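Local coordinates for protein type II secretion ATPase XpsE (Xanthomonas campestris, PDB 2D28) that belongs to the ATPase family of bacterial type II secretion systems and is represented here by its N-terminal domain, at residues Arg9-Leu14 with Arg18-Thr23. The protein carries 1 engineered substitution. Numbering follows the deposited sequence.
Sequences RIVEAL and RRLKDT
L14 meets R19 and L20 where the chain leaves helix 6-16 and leads on to helix 22-27. One backbone hydrogen bond joins the segments: R19 N donates to L14 O at 2.8 Å. It is somewhat bent, with an angle of 144° at the hydrogen. R18 N also comes close to L14 O, at 3.1 Å, but its angle is too poor for a bond. R18 has left the helix with positive phi (59°), and this turns the chain so that R19 N faces the last helical turn.

The apolar contacts spread from L14 in two directions. Its CD2 methyl lies 3.6 Å from R19 CB, and the two side chains cross at about a right angle. Its CB meets L20 CB directly, at 3.8 Å. With CG anti to its backbone N (chi1 171°), L20 also brings CD2 to V11 CG1, more loosely, at 4.4 Å, one turn earlier on the helix. L40 of helix 39-45 touches V11 and L14, while V49 touches both leucines. L14 and L20 are buried; L43 and L25 also touch L20, and T57 touches L14.

The polar end of R19 serves another helix. The R19 side chain runs extended from CG to NE, past L14, and carries the guanidinium to helix 51-62. There NH1 is hydrogen-bonded to T57 OG1 and NH2 forms a salt bridge with E60. These two partners probably limit rotation of the guanidinium group.

K21 then takes the N-cap position of helix 22-27. The bond from R19 N back to L14 O, with R18 at positive phi, is part of a Schellman motif that ends helix 6-16. A short connection follows into the next helix of the helical N-terminal part of this secretion ATPase fragment.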
ATOM      1  N   ARG A   9      -2.223   0.964  14.950  1.00 15.39           N
ATOM      2  CA  ARG A   9      -1.462   2.174  15.211  1.00 15.00           C
ATOM      3  C   ARG A   9      -1.853   3.176  14.146  1.00 13.49           C
ATOM      4  O   ARG A   9      -1.844   4.380  14.369  1.00 13.51           O
ATOM      5  CB  ARG A   9       0.047   1.865  15.144  1.00 13.84           C
ATOM      6  CG  ARG A   9       0.571   1.033  16.330  1.00 17.64           C
ATOM      7  CD  ARG A   9       2.025   1.565  16.745  1.00 26.34           C
ATOM      8  NE  ARG A   9       2.808   0.853  15.868  1.00 18.03           N
ATOM      9  CZ  ARG A   9       3.866   1.117  15.136  1.00 17.81           C
ATOM     10  NH1 ARG A   9       4.720   2.137  15.171  1.00 11.86           N
ATOM     11  NH2 ARG A   9       4.099   0.120  14.323  1.00 12.18           N
ATOM     12  N   ILE A  10      -2.128   2.693  12.940  1.00 13.77           N
ATOM     13  CA  ILE A  10      -2.536   3.567  11.828  1.00 12.92           C
ATOM     14  C   ILE A  10      -3.960   4.164  12.106  1.00 14.07           C
ATOM     15  O   ILE A  10      -4.175   5.355  11.929  1.00 14.20           O
ATOM     16  CB  ILE A  10      -2.473   2.840  10.453  1.00 13.32           C
ATOM     17  CG1 ILE A  10      -1.024   2.615  10.077  1.00 15.66           C
ATOM     18  CG2 ILE A  10      -3.117   3.668   9.386  1.00 15.32           C
ATOM     19  CD1 ILE A  10      -0.727   1.597   9.004  1.00 17.32           C
ATOM     20  N   VAL A  11      -4.894   3.332  12.480  1.00 15.52           N
ATOM     21  CA  VAL A  11      -6.191   3.817  12.904  1.00 17.21           C
ATOM     22  C   VAL A  11      -6.081   4.844  14.031  1.00 17.23           C
ATOM     23  O   VAL A  11      -6.709   5.886  13.984  1.00 16.44           O
ATOM     24  CB  VAL A  11      -7.111   2.659  13.347  1.00 17.57           C
ATOM     25  CG1 VAL A  11      -8.418   3.204  13.950  1.00 20.09           C
ATOM     26  CG2 VAL A  11      -7.456   1.811  12.172  1.00 20.14           C
ATOM     27  N   GLU A  12      -5.256   4.573  15.058  1.00 18.10           N
ATOM     28  CA  GLU A  12      -5.091   5.513  16.136  1.00 17.82           C
ATOM     29  C   GLU A  12      -4.509   6.858  15.649  1.00 16.30           C
ATOM     30  O   GLU A  12      -4.913   7.923  16.074  1.00 12.34           O
ATOM     31  CB  GLU A  12      -4.161   4.906  17.201  1.00 20.78           C
ATOM     32  CG  GLU A  12      -3.548   5.989  18.077  1.00 23.50           C
ATOM     33  CD  GLU A  12      -2.415   5.482  18.963  1.00 31.85           C
ATOM     34  OE1 GLU A  12      -1.244   5.350  18.474  1.00 32.54           O
ATOM     35  OE2 GLU A  12      -2.709   5.204  20.150  1.00 30.85           O
ATOM     36  N   ALA A  13      -3.536   6.807  14.743  1.00 14.41           N
ATOM     37  CA  ALA A  13      -2.968   7.985  14.188  1.00 14.10           C
ATOM     38  C   ALA A  13      -3.956   8.758  13.262  1.00 14.72           C
ATOM     39  O   ALA A  13      -3.938   9.982  13.234  1.00 15.04           O
ATOM     40  CB  ALA A  13      -1.677   7.677  13.429  1.00 15.01           C
ATOM     41  N   LEU A  14      -4.783   8.052  12.496  1.00 14.84           N
ATOM     42  CA  LEU A  14      -5.868   8.693  11.759  1.00 14.88           C
ATOM     43  C   LEU A  14      -6.792   9.555  12.667  1.00 14.94           C
ATOM     44  O   LEU A  14      -7.082  10.731  12.345  1.00 15.14           O
ATOM     45  CB  LEU A  14      -6.716   7.662  11.028  1.00 15.27           C
ATOM     46  CG  LEU A  14      -6.039   7.144   9.746  1.00 15.46           C
ATOM     47  CD1 LEU A  14      -6.771   5.937   9.299  1.00 16.52           C
ATOM     48  CD2 LEU A  14      -5.944   8.219   8.618  1.00 15.32           C
ATOM     49  N   ARG A  18      -6.908  13.764  13.176  1.00 22.33           N
ATOM     50  CA  ARG A  18      -8.207  14.159  12.710  1.00 23.37           C
ATOM     51  C   ARG A  18      -8.454  13.928  11.226  1.00 22.91           C
ATOM     52  O   ARG A  18      -9.174  14.676  10.549  1.00 22.06           O
ATOM     53  CB  ARG A  18      -8.430  15.605  13.077  1.00 25.61           C
ATOM     54  CG  ARG A  18      -8.340  15.770  14.598  1.00 30.34           C
ATOM     55  CD  ARG A  18      -8.007  17.162  14.952  1.00 37.74           C
ATOM     56  NE  ARG A  18      -9.103  18.005  14.524  1.00 40.92           N
ATOM     57  CZ  ARG A  18      -8.975  19.230  13.997  1.00 46.76           C
ATOM     58  NH1 ARG A  18      -7.776  19.818  13.844  1.00 47.14           N
ATOM     59  NH2 ARG A  18     -10.077  19.885  13.644  1.00 47.46           N
ATOM     60  N   ARG A  19      -7.879  12.854  10.722  1.00 21.30           N
ATOM     61  CA  ARG A  19      -8.114  12.398   9.341  1.00 19.88           C
ATOM     62  C   ARG A  19      -9.245  11.387   9.265  1.00 21.38           C
ATOM     63  O   ARG A  19      -9.524  10.826   8.193  1.00 21.28           O
ATOM     64  CB  ARG A  19      -6.830  11.752   8.825  1.00 19.19           C
ATOM     65  CG  ARG A  19      -5.607  12.674   8.837  1.00 18.30           C
ATOM     66  CD  ARG A  19      -4.260  11.988   8.561  1.00 17.37           C
ATOM     67  NE  ARG A  19      -3.140  12.901   8.769  1.00 20.63           N
ATOM     68  CZ  ARG A  19      -1.874  12.515   8.990  1.00 22.46           C
ATOM     69  NH1 ARG A  19      -1.554  11.268   9.117  1.00 20.47           N
ATOM     70  NH2 ARG A  19      -0.942  13.386   9.158  1.00 20.90           N
ATOM     71  N   LEU A  20      -9.821  11.097  10.441  1.00 21.40           N
ATOM     72  CA  LEU A  20     -10.900  10.122  10.617  1.00 22.67           C
ATOM     73  C   LEU A  20     -11.717  10.576  11.843  1.00 23.72           C
ATOM     74  O   LEU A  20     -11.132  10.883  12.890  1.00 22.61           O
ATOM     75  CB  LEU A  20     -10.330   8.732  10.900  1.00 22.22           C
ATOM     76  CG  LEU A  20     -11.333   7.609  11.323  1.00 21.20           C
ATOM     77  CD1 LEU A  20     -12.242   7.279  10.189  1.00 21.30           C
ATOM     78  CD2 LEU A  20     -10.593   6.350  11.743  1.00 21.90           C
ATOM     79  N   LYS A  21     -13.038  10.584  11.721  1.00 26.52           N
ATOM     80  CA  LYS A  21     -13.932  10.941  12.829  1.00 29.06           C
ATOM     81  C   LYS A  21     -14.295   9.732  13.616  1.00 30.30           C
ATOM     82  O   LYS A  21     -14.549   8.649  13.049  1.00 29.79           O
ATOM     83  CB  LYS A  21     -15.276  11.504  12.313  1.00 31.02           C
ATOM     84  CG  LYS A  21     -15.187  12.590  11.297  1.00 33.28           C
ATOM     85  CD  LYS A  21     -16.578  13.240  11.163  1.00 38.10           C
ATOM     86  CE  LYS A  21     -16.882  13.742   9.768  1.00 39.91           C
ATOM     87  NZ  LYS A  21     -18.300  13.419   9.375  1.00 43.00           N
ATOM     88  N   ASP A  22     -14.413   9.911  14.929  1.00 32.42           N
ATOM     89  CA  ASP A  22     -14.628   8.783  15.789  1.00 34.47           C
ATOM     90  C   ASP A  22     -16.011   8.199  15.551  1.00 34.84           C
ATOM     91  O   ASP A  22     -16.194   6.986  15.706  1.00 33.84           O
ATOM     92  CB  ASP A  22     -14.383   9.136  17.260  1.00 37.13           C
ATOM     93  CG  ASP A  22     -15.495   9.922  17.880  1.00 40.88           C
ATOM     94  OD1 ASP A  22     -15.939  10.953  17.297  1.00 45.91           O
ATOM     95  OD2 ASP A  22     -15.971   9.555  18.992  1.00 49.79           O
ATOM     96  N   THR A  23     -16.958   9.041  15.126  1.00 35.06           N
ATOM     97  CA  THR A  23     -18.307   8.546  14.785  1.00 34.89           C
ATOM     98  C   THR A  23     -18.271   7.654  13.579  1.00 33.79           C
ATOM     99  O   THR A  23     -18.873   6.595  13.565  1.00 34.46           O
ATOM    100  CB  THR A  23     -19.323   9.692  14.575  1.00 34.65           C
ATOM    101  OG1 THR A  23     -18.816  10.653  13.633  1.00 37.05           O
ATOM    102  CG2 THR A  23     -19.519  10.456  15.859  1.00 34.30           C
TER